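CysQ, sulfite synthesis pathway protein (Bacteroides thetaiotaomicron VPI-5482, PDB 3B8B) probably hydrolyses adenosine 3',5'-bisphosphate to AMP and phosphate with the help of magnesium, as a phosphatase of the inositol monophosphatase superfamily. Local coordinates at residues Ile137-Lys142 and Ser223-Cys228; Leu229-Lys234 and His253-Ala258; Ala242-Trp247 and Pro282-Glu287. One frame throughout, in Å; residues are numbered along the deposited sequence.

Interaction 1 of 3, residues Ile137-Lys142 and Ser223-Cys228; sequences IYVPVK and SSIKIC. With SO4 (sulfate ion), chain B.
I137 lays its terminal methyl between two side chains of the segment 223-228: CD1 lies 3.5 Å from the hydroxyl OG of S224 and 3.5 Å from the sulfur SG of C228, one turn on. CG1 of I137 stands beside the backbone N (chi1 -67°), which carries the tip toward the helix, while its CG2 also faces the S224 hydroxyl. That hydroxyl turns its polarity to N123 and T121, so the isoleucine meets it only by packing. Two residues along the strand, V139 and I225 cross at roughly a right angle, with V139 CG1 3.8 Å from I225 CD1. Through these side chains the end of the inner strand 131-139 of the large mixed sheet meets the start of helix 225-232, part of the layered alpha/beta fold of the inositol monophosphatase family. The S223 hydroxyl reaches D108, a predicted magnesium ligand. K226 curls back by bends at chi3 and chi4 (-74° and -64°), and its NZ bonds S223 O at 2.8 Å, in the carbonyl plane and on a lone pair. K226 NZ also bonds the sulfate, probably from the crystallisation liquor, 3.0 Å to O4 and 3.1 Å to O1, and binds S221 O; R240 and S194 also bond the anion. A methionine in place of K226 would probably leave the sulfate without this positive charge and S223 O without its stronger donor.

Interaction 2 of 3, residues Leu229-Lys234 and His253-Ala258; sequences LVAEGK and HAIARA
I255 can be followed outward from the segment 253-258 of helix 246-258 toward A231. Its CB bears two branches that part company. The short one, CG2, stands anti to the backbone N and meets the methyl of A231, with I255 CG2 3.9 Å from A231 CB. The long one runs the other way: CG1 lies beside the backbone N (chi1 -68°), and CD1 at its tip leaves A231 behind to reach the sheet, where I255 CD1 sits 3.9 Å from I137 CG1; Y146 and A148 of strand 144-149 also touch this side chain. A231 itself points its methyl at the neighbouring helix, and its CB rests 4.0 Å from A256 CA. With only methyls and backbone at the crossing, the two helices come very near, the CA atoms of A231 and A256 being 4.7 Å apart. Helices 225-232 and 246-258 form the middle layer of the alpha-beta-alpha-beta-alpha sandwich of the inositol monophosphatase family: I255 faces the large mixed sheet, whereas V230 and A256 touch M261 of the smaller antiparallel sheet. Just past the meeting point, helix 225-232 ends in a Schellman motif. G233 takes positive phi (87°), which suits a glycine, and the turn is tied by K234 N to L229 O at 2.9 Å and by G233 N to V230 O at 3.1 Å. In one of its conformers K234 NZ forms a salt bridge with E232 OE2 at 2.8 Å, met on the anti side and 25° out of the carboxylate plane, while OE1 of the same carboxylate pairs with K156.

Interaction 3 of 3, residues Ala242-Trp247 and Pro282-Glu287; sequences APTMEW and PWFIVE
Contact with aromatic rings joins T244 to F284 and A242 to W283. The hydroxyl of T244 comes at the edge of the F284 ring, in its plane, with OG1 3.5 Å from CE2, and the two side chains cross at about a right angle. T244 OG1 sits between the backbone N and the carbonyl carbon (chi1 64°), and CG2 of T244, anti to the carbonyl carbon, makes a second, looser touch on the same CE2. CD1 of the W283 indole approaches the amide N of A242 obliquely, at 3.4 Å. F284 also meets Y238 edge-to-face, and W283 stacks on F241. Here the short strand 244-245 runs antiparallel beside the strand 280-288, with T244 bonded through its backbone to N281, and leads directly into helix 246-258. In the first turn of that helix W247 touches E85 and D105, and D248 follows; all three acidic residues are predicted magnesium ligands, and the side chain of D248 is about 5 Å from that of T244. Polar contact is carried by one water, which donates to T244 OG1 at 2.7 Å and has A242 O at 2.7 Å and P282 O at 2.8 Å as further acceptors, more than its two protons can serve at once. T244 OG1 is also hydrogen-bonded to OD1 of N281.

From the N terminus, strand 131-139 enters first, and interaction 1 closes an 80-residue excursion by returning the chain to the start of helix 225-232. Interaction 2 opens at once from the same helix, so the two are in series, and it closes when the chain returns on helix 246-258. Interaction 3 opens before that closure, at 242-247, and closes later at 282-287; it therefore crosses interaction 2, while lying wholly after interaction 1. Together they tie the large sheet, the central helix pair and the antiparallel sheet. V286 of the last strand packs on both I227 and V230, joining all three contacts.

Interaction 1 of 3, residues Ile137-Lys142 and Ser223-Cys228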
ATOM      1  N   ILE A 137       3.839   0.325  -3.415  1.00 19.19           N
ATOM      2  CA  ILE A 137       3.784   1.250  -2.284  1.00 18.82           C
ATOM      3  C   ILE A 137       5.096   1.998  -2.223  1.00 18.52           C
ATOM      4  O   ILE A 137       6.165   1.368  -2.240  1.00 19.28           O
ATOM      5  CB  ILE A 137       3.559   0.495  -0.969  1.00 18.76           C
ATOM      6  CG1 ILE A 137       2.167  -0.123  -0.991  1.00 19.29           C
ATOM      7  CG2 ILE A 137       3.776   1.387   0.279  1.00 18.46           C
ATOM      8  CD1 ILE A 137       1.894  -1.078   0.228  1.00 19.52           C
ATOM      9  N   TYR A 138       5.011   3.323  -2.187  1.00 17.92           N
ATOM     10  CA  TYR A 138       6.194   4.164  -2.042  1.00 18.18           C
ATOM     11  C   TYR A 138       6.094   4.948  -0.748  1.00 18.47           C
ATOM     12  O   TYR A 138       5.042   5.524  -0.442  1.00 20.15           O
ATOM     13  CB  TYR A 138       6.364   5.115  -3.229  1.00 18.63           C
ATOM     14  CG  TYR A 138       7.676   5.885  -3.202  1.00 18.00           C
ATOM     15  CD1 TYR A 138       8.906   5.227  -3.027  1.00 18.76           C
ATOM     16  CD2 TYR A 138       7.710   7.270  -3.383  1.00 18.08           C
ATOM     17  CE1 TYR A 138      10.088   5.938  -3.016  1.00 19.53           C
ATOM     18  CE2 TYR A 138       8.888   7.964  -3.358  1.00 19.15           C
ATOM     19  CZ  TYR A 138      10.066   7.308  -3.197  1.00 19.10           C
ATOM     20  OH  TYR A 138      11.243   8.027  -3.211  1.00 19.39           O
ATOM     21  N   VAL A 139       7.180   4.923   0.028  1.00 18.84           N
ATOM     22  CA  VAL A 139       7.280   5.613   1.310  1.00 18.94           C
ATOM     23  C   VAL A 139       8.218   6.813   1.089  1.00 18.97           C
ATOM     24  O   VAL A 139       9.446   6.668   1.125  1.00 18.75           O
ATOM     25  CB  VAL A 139       7.868   4.700   2.413  1.00 19.37           C
ATOM     26  CG1 VAL A 139       7.717   5.395   3.774  1.00 19.89           C
ATOM     27  CG2 VAL A 139       7.177   3.319   2.409  1.00 18.94           C
ATOM     28  N   PRO A 140       7.647   7.979   0.736  1.00 19.31           N
ATOM     29  CA  PRO A 140       8.528   9.054   0.250  1.00 19.30           C
ATOM     30  C   PRO A 140       9.622   9.530   1.210  1.00 19.36           C
ATOM     31  O   PRO A 140      10.750   9.808   0.779  1.00 20.13           O
ATOM     32  CB  PRO A 140       7.547  10.182  -0.094  1.00 19.81           C
ATOM     33  CG  PRO A 140       6.265   9.508  -0.370  1.00 20.03           C
ATOM     34  CD  PRO A 140       6.219   8.357   0.614  1.00 20.27           C
ATOM     35  N   VAL A 141       9.318   9.650   2.498  1.00 18.81           N
ATOM     36  CA  VAL A 141      10.338  10.109   3.455  1.00 19.18           C
ATOM     37  C   VAL A 141      11.554   9.170   3.521  1.00 19.56           C
ATOM     38  O   VAL A 141      12.686   9.622   3.601  1.00 21.08           O
ATOM     39  CB  VAL A 141       9.729  10.321   4.855  1.00 18.20           C
ATOM     40  CG1 VAL A 141      10.850  10.629   5.891  1.00 18.45           C
ATOM     41  CG2 VAL A 141       8.681  11.482   4.804  1.00 19.20           C
ATOM     42  N   LYS A 142      11.284   7.875   3.460  1.00 20.12           N
ATOM     43  CA  LYS A 142      12.292   6.830   3.595  1.00 21.89           C
ATOM     44  C   LYS A 142      12.924   6.377   2.278  1.00 22.02           C
ATOM     45  O   LYS A 142      13.870   5.575   2.302  1.00 22.25           O
ATOM     46  CB  LYS A 142      11.656   5.611   4.267  1.00 22.46           C
ATOM     47  CG  LYS A 142      11.058   5.861   5.633  1.00 25.43           C
ATOM     48  CD  LYS A 142      10.686   4.615   6.302  1.00 26.71           C
ATOM     49  CE  LYS A 142      11.917   3.869   6.732  1.00 31.67           C
ATOM     50  NZ  LYS A 142      11.562   2.973   7.811  1.00 37.15           N
ATOM     51  N   SER A 223       0.640   3.529   8.142  1.00 20.07           N
ATOM     52  CA  SER A 223      -0.014   3.314   6.837  1.00 19.94           C
ATOM     53  C   SER A 223       0.146   1.852   6.403  1.00 19.76           C
ATOM     54  O   SER A 223       0.149   0.911   7.217  1.00 19.86           O
ATOM     55  CB  SER A 223       0.546   4.353   5.845  1.00 20.53           C
ATOM     56  OG  SER A 223      -0.018   4.233   4.557  1.00 21.82           O
ATOM     57  N   SER A 224       0.256   1.652   5.106  1.00 19.35           N
ATOM     58  CA  SER A 224       0.349   0.326   4.525  1.00 19.34           C
ATOM     59  C   SER A 224       1.708  -0.339   4.671  1.00 19.47           C
ATOM     60  O   SER A 224       1.904  -1.480   4.240  1.00 20.24           O
ATOM     61  CB  SER A 224      -0.053   0.397   3.060  1.00 20.41           C
ATOM     62  OG  SER A 224       0.780   1.353   2.430  1.00 20.57           O
ATOM     63  N   ILE A 225       2.680   0.338   5.287  1.00 19.17           N
ATOM     64  CA  ILE A 225       3.950  -0.298   5.603  1.00 18.79           C
ATOM     65  C   ILE A 225       3.652  -1.530   6.481  1.00 18.89           C
ATOM     66  O   ILE A 225       4.387  -2.508   6.460  1.00 19.39           O
ATOM     67  CB  ILE A 225       4.911   0.674   6.324  1.00 18.48           C
ATOM     68  CG1 ILE A 225       5.136   1.927   5.484  1.00 20.48           C
ATOM     69  CG2 ILE A 225       6.214  -0.038   6.642  1.00 20.54           C
ATOM     70  CD1 ILE A 225       5.963   3.015   6.175  1.00 21.36           C
ATOM     71  N   LYS A 226       2.569  -1.461   7.250  1.00 18.85           N
ATOM     72  CA  LYS A 226       2.207  -2.603   8.120  1.00 19.30           C
ATOM     73  C   LYS A 226       1.958  -3.877   7.318  1.00 19.98           C
ATOM     74  O   LYS A 226       2.301  -4.971   7.760  1.00 21.12           O
ATOM     75  CB  LYS A 226       1.009  -2.256   8.989  1.00 18.80           C
ATOM     76  CG  LYS A 226       1.353  -1.165  10.024  1.00 18.92           C
ATOM     77  CD  LYS A 226       0.262  -0.863  11.029  1.00 20.29           C
ATOM     78  CE  LYS A 226      -0.859  -0.080  10.423  1.00 20.42           C
ATOM     79  NZ  LYS A 226      -0.449   1.283   9.947  1.00 20.84           N
ATOM     80  N   ILE A 227       1.392  -3.729   6.123  1.00 18.91           N
ATOM     81  CA  ILE A 227       1.163  -4.879   5.248  1.00 18.90           C
ATOM     82  C   ILE A 227       2.514  -5.341   4.701  1.00 20.27           C
ATOM     83  O   ILE A 227       2.824  -6.544   4.646  1.00 21.04           O
ATOM     84  CB  ILE A 227       0.192  -4.532   4.091  1.00 18.59           C
ATOM     85  CG1 ILE A 227      -1.192  -4.050   4.610  1.00 19.16           C
ATOM     86  CG2 ILE A 227       0.063  -5.783   3.158  1.00 18.92           C
ATOM     87  CD1 ILE A 227      -2.085  -3.480   3.511  1.00 20.23           C
ATOM     88  N   CYS A 228       3.347  -4.365   4.319  1.00 20.48           N
ATOM     89  CA  CYS A 228       4.686  -4.633   3.815  1.00 20.24           C
ATOM     90  C   CYS A 228       5.579  -5.381   4.798  1.00 20.59           C
ATOM     91  O   CYS A 228       6.376  -6.204   4.395  1.00 20.66           O
ATOM     92  CB  CYS A 228       5.378  -3.351   3.365  1.00 20.20           C
ATOM     93  SG  CYS A 228       4.523  -2.546   1.963  1.00 22.83           S
TER
HETATM   94  S   SO4 B 269      -3.020   3.720   9.540  1.00 35.14           S
HETATM   95  O1  SO4 B 269      -3.058   2.443   8.820  1.00 26.87           O
HETATM   96  O2  SO4 B 269      -2.852   4.787   8.546  1.00 33.03           O
HETATM   97  O3  SO4 B 269      -4.333   3.930  10.191  1.00 36.43           O
HETATM   98  O4  SO4 B 269      -2.037   3.785  10.568  1.00 31.63           O

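Interaction 2 of 3, residues Leu229-Lys234 and His253-Ala258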
ATOM      1  N   LEU A 229       5.414  -5.103   6.084  1.00 20.04           N
ATOM      2  CA  LEU A 229       6.243  -5.731   7.108  1.00 19.91           C
ATOM      3  C   LEU A 229       5.964  -7.235   7.120  1.00 19.81           C
ATOM      4  O   LEU A 229       6.878  -8.026   7.328  1.00 19.80           O
ATOM      5  CB  LEU A 229       5.991  -5.122   8.471  1.00 20.22           C
ATOM      6  CG  LEU A 229       6.636  -3.747   8.698  1.00 21.97           C
ATOM      7  CD1 LEU A 229       6.009  -3.102   9.927  1.00 24.73           C
ATOM      8  CD2 LEU A 229       8.150  -3.973   8.896  1.00 25.55           C
ATOM      9  N   VAL A 230       4.703  -7.614   6.918  1.00 19.43           N
ATOM     10  CA  VAL A 230       4.388  -9.051   6.817  1.00 19.44           C
ATOM     11  C   VAL A 230       4.967  -9.658   5.531  1.00 18.63           C
ATOM     12  O   VAL A 230       5.558 -10.728   5.561  1.00 18.72           O
ATOM     13  CB  VAL A 230       2.895  -9.334   6.981  1.00 20.29           C
ATOM     14  CG1 VAL A 230       2.628 -10.844   6.955  1.00 19.24           C
ATOM     15  CG2 VAL A 230       2.375  -8.716   8.301  1.00 20.63           C
ATOM     16  N   ALA A 231       4.823  -8.948   4.411  1.00 18.92           N
ATOM     17  CA  ALA A 231       5.380  -9.406   3.151  1.00 19.27           C
ATOM     18  C   ALA A 231       6.911  -9.555   3.238  1.00 19.96           C
ATOM     19  O   ALA A 231       7.492 -10.432   2.602  1.00 20.27           O
ATOM     20  CB  ALA A 231       4.978  -8.422   2.026  1.00 19.94           C
ATOM     21  N   GLU A 232       7.560  -8.688   4.021  1.00 20.10           N
ATOM     22  CA  GLU A 232       9.011  -8.692   4.170  1.00 21.17           C
ATOM     23  C   GLU A 232       9.511  -9.822   5.059  1.00 20.69           C
ATOM     24  O   GLU A 232      10.669 -10.191   4.983  1.00 20.58           O
ATOM     25  CB  GLU A 232       9.476  -7.342   4.751  1.00 21.20           C
ATOM     26  CG  GLU A 232      10.942  -7.110   4.588  1.00 25.62           C
ATOM     27  CD  GLU A 232      11.370  -5.665   4.882  1.00 26.67           C
ATOM     28  OE1 GLU A 232      10.569  -4.729   4.674  1.00 29.19           O
ATOM     29  OE2 GLU A 232      12.518  -5.546   5.395  1.00 35.44           O
ATOM     30  N   GLY A 233       8.617 -10.391   5.854  1.00 20.79           N
ATOM     31  CA  GLY A 233       8.970 -11.383   6.863  1.00 21.78           C
ATOM     32  C   GLY A 233       9.361 -10.760   8.190  1.00 22.32           C
ATOM     33  O   GLY A 233       9.859 -11.477   9.066  1.00 24.14           O
ATOM     34  N   LYS A 234       9.145  -9.465   8.364  1.00 22.39           N
ATOM     35  CA  LYS A 234       9.507  -8.758   9.602  0.50 22.50           C
ATOM     36  C   LYS A 234       8.435  -8.864  10.681  1.00 23.34           C
ATOM     37  O   LYS A 234       8.697  -8.577  11.868  1.00 24.21           O
ATOM     38  CB  LYS A 234       9.794  -7.284   9.320  0.50 23.41           C
ATOM     39  CG  LYS A 234      11.000  -7.018   8.419  0.50 23.83           C
ATOM     40  CD  LYS A 234      12.320  -7.438   9.060  0.50 25.94           C
ATOM     41  CE  LYS A 234      13.541  -6.853   8.326  0.50 27.00           C
ATOM     42  NZ  LYS A 234      13.826  -7.481   6.995  0.50 25.99           N
ATOM     43  N   HIS A 253      -1.815  -5.644  -0.567  1.00 17.81           N
ATOM     44  CA  HIS A 253      -2.389  -6.981  -0.710  1.00 18.32           C
ATOM     45  C   HIS A 253      -1.743  -7.703  -1.902  1.00 17.90           C
ATOM     46  O   HIS A 253      -1.384  -8.867  -1.800  1.00 18.32           O
ATOM     47  CB  HIS A 253      -3.905  -6.821  -0.832  1.00 17.78           C
ATOM     48  CG  HIS A 253      -4.683  -8.087  -0.787  1.00 19.26           C
ATOM     49  ND1 HIS A 253      -6.049  -8.072  -0.697  1.00 18.96           N
ATOM     50  CD2 HIS A 253      -4.315  -9.390  -0.833  1.00 18.03           C
ATOM     51  CE1 HIS A 253      -6.505  -9.316  -0.683  1.00 18.60           C
ATOM     52  NE2 HIS A 253      -5.472 -10.140  -0.769  1.00 18.65           N
ATOM     53  N   ALA A 254      -1.544  -7.011  -3.028  1.00 18.54           N
ATOM     54  CA  ALA A 254      -0.838  -7.621  -4.148  1.00 18.73           C
ATOM     55  C   ALA A 254       0.583  -8.016  -3.749  1.00 18.93           C
ATOM     56  O   ALA A 254       1.077  -9.086  -4.112  1.00 18.78           O
ATOM     57  CB  ALA A 254      -0.815  -6.660  -5.352  1.00 17.81           C
ATOM     58  N   ILE A 255       1.232  -7.120  -3.020  1.00 18.50           N
ATOM     59  CA  ILE A 255       2.591  -7.328  -2.555  1.00 19.25           C
ATOM     60  C   ILE A 255       2.635  -8.540  -1.618  1.00 18.75           C
ATOM     61  O   ILE A 255       3.454  -9.455  -1.771  1.00 18.94           O
ATOM     62  CB  ILE A 255       3.170  -6.031  -1.948  1.00 18.73           C
ATOM     63  CG1 ILE A 255       3.357  -4.983  -3.061  1.00 19.26           C
ATOM     64  CG2 ILE A 255       4.487  -6.312  -1.212  1.00 20.50           C
ATOM     65  CD1 ILE A 255       3.386  -3.534  -2.515  1.00 19.87           C
ATOM     66  N   ALA A 256       1.718  -8.560  -0.673  1.00 18.38           N
ATOM     67  CA  ALA A 256       1.627  -9.681   0.262  1.00 18.83           C
ATOM     68  C   ALA A 256       1.464 -11.021  -0.469  1.00 18.49           C
ATOM     69  O   ALA A 256       2.181 -12.002  -0.191  1.00 18.97           O
ATOM     70  CB  ALA A 256       0.462  -9.416   1.209  1.00 18.35           C
ATOM     71  N   ARG A 257       0.536 -11.083  -1.407  1.00 18.30           N
ATOM     72  CA  ARG A 257       0.298 -12.326  -2.139  1.00 18.71           C
ATOM     73  C   ARG A 257       1.542 -12.835  -2.858  1.00 18.37           C
ATOM     74  O   ARG A 257       1.863 -14.027  -2.814  1.00 18.56           O
ATOM     75  CB  ARG A 257      -0.863 -12.167  -3.108  1.00 18.94           C
ATOM     76  CG  ARG A 257      -2.205 -12.207  -2.406  1.00 19.62           C
ATOM     77  CD  ARG A 257      -3.396 -11.836  -3.309  1.00 21.71           C
ATOM     78  NE  ARG A 257      -3.467 -12.628  -4.525  1.00 23.54           N
ATOM     79  CZ  ARG A 257      -4.197 -13.723  -4.696  1.00 26.80           C
ATOM     80  NH1 ARG A 257      -4.925 -14.248  -3.702  1.00 28.86           N
ATOM     81  NH2 ARG A 257      -4.168 -14.323  -5.892  1.00 28.73           N
ATOM     82  N   ALA A 258       2.256 -11.923  -3.504  1.00 18.47           N
ATOM     83  CA  ALA A 258       3.437 -12.304  -4.279  1.00 18.77           C
ATOM     84  C   ALA A 258       4.619 -12.734  -3.381  1.00 18.99           C
ATOM     85  O   ALA A 258       5.540 -13.419  -3.848  1.00 19.68           O
ATOM     86  CB  ALA A 258       3.847 -11.193  -5.227  1.00 18.66           C
TER

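Interaction 3 of 3, residues Ala242-Trp247 and Pro282-Glu287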
ATOM      1  N   ALA A 242     -10.793  -2.651  12.161  1.00 19.62           N
ATOM      2  CA  ALA A 242     -11.110  -1.242  12.070  1.00 19.83           C
ATOM      3  C   ALA A 242     -11.506  -1.007  10.620  1.00 20.64           C
ATOM      4  O   ALA A 242     -11.035  -1.717   9.742  1.00 20.91           O
ATOM      5  CB  ALA A 242      -9.903  -0.399  12.455  1.00 20.22           C
ATOM      6  N   PRO A 243     -12.316   0.012  10.363  1.00 20.67           N
ATOM      7  CA  PRO A 243     -12.685   0.351   9.005  1.00 20.55           C
ATOM      8  C   PRO A 243     -11.495   0.934   8.212  1.00 20.98           C
ATOM      9  O   PRO A 243     -10.757   1.787   8.713  1.00 21.67           O
ATOM     10  CB  PRO A 243     -13.829   1.362   9.186  1.00 21.79           C
ATOM     11  CG  PRO A 243     -13.569   1.963  10.508  1.00 21.00           C
ATOM     12  CD  PRO A 243     -12.909   0.934  11.349  1.00 21.31           C
ATOM     13  N   THR A 244     -11.278   0.397   7.014  1.00 20.27           N
ATOM     14  CA  THR A 244     -10.277   0.933   6.071  1.00 20.55           C
ATOM     15  C   THR A 244     -10.937   0.893   4.702  1.00 20.86           C
ATOM     16  O   THR A 244     -11.962   0.272   4.546  1.00 19.34           O
ATOM     17  CB  THR A 244      -8.995   0.091   6.049  1.00 20.84           C
ATOM     18  OG1 THR A 244      -9.275  -1.230   5.556  1.00 20.46           O
ATOM     19  CG2 THR A 244      -8.310   0.027   7.417  1.00 20.74           C
HETATM   20  N   MSE A 245     -10.357   1.601   3.731  1.00 20.81           N
HETATM   21  CA  MSE A 245     -10.871   1.670   2.386  1.00 20.89           C
HETATM   22  C   MSE A 245     -10.040   0.777   1.450  1.00 19.52           C
HETATM   23  O   MSE A 245      -8.836   0.582   1.653  1.00 19.52           O
HETATM   24  CB  MSE A 245     -10.845   3.118   1.850  1.00 21.70           C
HETATM   25  CG  MSE A 245     -11.606   4.112   2.691  1.00 25.20           C
HETATM   26 SE   MSE A 245     -13.509   3.692   2.710  0.80 32.86          SE
HETATM   27  CE  MSE A 245     -13.987   4.273   1.001  1.00 26.63           C
ATOM     28  N   GLU A 246     -10.689   0.275   0.408  1.00 20.20           N
ATOM     29  CA  GLU A 246     -10.031  -0.604  -0.572  1.00 19.91           C
ATOM     30  C   GLU A 246      -8.689  -0.084  -1.068  1.00 19.60           C
ATOM     31  O   GLU A 246      -7.740  -0.835  -1.217  1.00 19.83           O
ATOM     32  CB  GLU A 246     -10.906  -0.849  -1.780  1.00 19.77           C
ATOM     33  CG  GLU A 246     -12.104  -1.779  -1.539  1.00 19.42           C
ATOM     34  CD  GLU A 246     -12.822  -2.136  -2.818  1.00 21.19           C
ATOM     35  OE1 GLU A 246     -12.223  -1.986  -3.924  1.00 20.59           O
ATOM     36  OE2 GLU A 246     -13.972  -2.610  -2.744  1.00 19.31           O
ATOM     37  N   TRP A 247      -8.640   1.209  -1.349  1.00 19.37           N
ATOM     38  CA  TRP A 247      -7.425   1.827  -1.884  1.00 19.64           C
ATOM     39  C   TRP A 247      -6.258   1.849  -0.911  1.00 19.86           C
ATOM     40  O   TRP A 247      -5.118   2.042  -1.323  1.00 20.26           O
ATOM     41  CB  TRP A 247      -7.703   3.235  -2.438  1.00 19.76           C
ATOM     42  CG  TRP A 247      -8.553   4.120  -1.653  1.00 19.97           C
ATOM     43  CD1 TRP A 247      -8.320   4.640  -0.392  1.00 20.81           C
ATOM     44  CD2 TRP A 247      -9.805   4.638  -2.072  1.00 21.33           C
ATOM     45  NE1 TRP A 247      -9.387   5.441  -0.023  1.00 21.53           N
ATOM     46  CE2 TRP A 247     -10.296   5.460  -1.040  1.00 21.08           C
ATOM     47  CE3 TRP A 247     -10.557   4.498  -3.237  1.00 23.17           C
ATOM     48  CZ2 TRP A 247     -11.518   6.123  -1.141  1.00 23.01           C
ATOM     49  CZ3 TRP A 247     -11.773   5.154  -3.332  1.00 23.41           C
ATOM     50  CH2 TRP A 247     -12.237   5.947  -2.286  1.00 22.64           C
ATOM     51  N   PRO A 282     -14.037  -4.862   5.064  1.00 19.77           N
ATOM     52  CA  PRO A 282     -14.262  -5.411   6.410  1.00 20.30           C
ATOM     53  C   PRO A 282     -12.950  -5.519   7.177  1.00 19.46           C
ATOM     54  O   PRO A 282     -11.864  -5.222   6.632  1.00 19.24           O
ATOM     55  CB  PRO A 282     -14.806  -6.816   6.130  1.00 20.68           C
ATOM     56  CG  PRO A 282     -14.157  -7.212   4.852  1.00 22.10           C
ATOM     57  CD  PRO A 282     -14.077  -5.909   4.027  1.00 20.43           C
ATOM     58  N   TRP A 283     -13.031  -5.993   8.420  1.00 18.92           N
ATOM     59  CA  TRP A 283     -11.855  -6.339   9.185  1.00 19.16           C
ATOM     60  C   TRP A 283     -10.971  -7.271   8.373  1.00 19.19           C
ATOM     61  O   TRP A 283     -11.489  -8.157   7.691  1.00 18.80           O
ATOM     62  CB  TRP A 283     -12.242  -7.080  10.441  1.00 20.34           C
ATOM     63  CG  TRP A 283     -12.997  -6.275  11.446  1.00 20.45           C
ATOM     64  CD1 TRP A 283     -13.233  -4.946  11.424  1.00 21.37           C
ATOM     65  CD2 TRP A 283     -13.528  -6.763  12.677  1.00 21.14           C
ATOM     66  NE1 TRP A 283     -13.916  -4.568  12.572  1.00 21.68           N
ATOM     67  CE2 TRP A 283     -14.112  -5.676  13.346  1.00 19.66           C
ATOM     68  CE3 TRP A 283     -13.571  -8.014  13.267  1.00 20.68           C
ATOM     69  CZ2 TRP A 283     -14.736  -5.808  14.596  1.00 20.83           C
ATOM     70  CZ3 TRP A 283     -14.179  -8.147  14.516  1.00 22.44           C
ATOM     71  CH2 TRP A 283     -14.766  -7.056  15.147  1.00 20.62           C
ATOM     72  N   PHE A 284      -9.655  -7.097   8.484  1.00 18.18           N
ATOM     73  CA  PHE A 284      -8.719  -7.999   7.795  1.00 18.76           C
ATOM     74  C   PHE A 284      -7.557  -8.419   8.684  1.00 18.99           C
ATOM     75  O   PHE A 284      -7.305  -7.807   9.726  1.00 19.63           O
ATOM     76  CB  PHE A 284      -8.225  -7.383   6.474  1.00 18.75           C
ATOM     77  CG  PHE A 284      -7.361  -6.168   6.630  1.00 17.23           C
ATOM     78  CD1 PHE A 284      -6.006  -6.302   6.881  1.00 20.76           C
ATOM     79  CD2 PHE A 284      -7.884  -4.876   6.515  1.00 19.10           C
ATOM     80  CE1 PHE A 284      -5.200  -5.219   7.014  1.00 20.70           C
ATOM     81  CE2 PHE A 284      -7.062  -3.775   6.652  1.00 19.83           C
ATOM     82  CZ  PHE A 284      -5.713  -3.947   6.888  1.00 20.51           C
ATOM     83  N   ILE A 285      -6.870  -9.463   8.228  1.00 18.92           N
ATOM     84  CA  ILE A 285      -5.680 -10.013   8.875  0.50 19.51           C
ATOM     85  C   ILE A 285      -4.675 -10.395   7.794  1.00 19.31           C
ATOM     86  O   ILE A 285      -4.992 -11.207   6.903  1.00 19.31           O
ATOM     87  CB  ILE A 285      -5.983 -11.293   9.656  0.50 19.80           C
ATOM     88  CG1 ILE A 285      -7.014 -11.047  10.757  0.50 19.95           C
ATOM     89  CG2 ILE A 285      -4.718 -11.867  10.291  0.50 20.15           C
ATOM     90  CD1 ILE A 285      -7.544 -12.314  11.301  0.50 21.32           C
ATOM     91  N   VAL A 286      -3.472  -9.843   7.885  1.00 18.70           N
ATOM     92  CA  VAL A 286      -2.392 -10.176   6.976  1.00 19.23           C
ATOM     93  C   VAL A 286      -1.496 -11.188   7.675  1.00 19.49           C
ATOM     94  O   VAL A 286      -1.018 -10.934   8.795  1.00 19.64           O
ATOM     95  CB  VAL A 286      -1.558  -8.936   6.609  1.00 19.06           C
ATOM     96  CG1 VAL A 286      -0.595  -9.272   5.427  1.00 19.36           C
ATOM     97  CG2 VAL A 286      -2.439  -7.719   6.274  1.00 20.12           C
ATOM     98  N   GLU A 287      -1.265 -12.325   7.027  1.00 18.95           N
ATOM     99  CA  GLU A 287      -0.448 -13.395   7.616  1.00 20.05           C
ATOM    100  C   GLU A 287       0.029 -14.299   6.480  1.00 19.72           C
ATOM    101  O   GLU A 287      -0.371 -14.135   5.326  1.00 19.70           O
ATOM    102  CB  GLU A 287      -1.265 -14.172   8.673  1.00 20.16           C
ATOM    103  CG  GLU A 287      -2.491 -14.866   8.102  1.00 21.09           C
ATOM    104  CD  GLU A 287      -3.406 -15.540   9.158  1.00 26.86           C
ATOM    105  OE1 GLU A 287      -4.248 -14.859   9.774  1.00 33.30           O
ATOM    106  OE2 GLU A 287      -3.309 -16.757   9.302  1.00 31.79           O
TER
HETATM  107  O   HOH W   1     -10.669  -2.732   7.265  1.00 17.80           O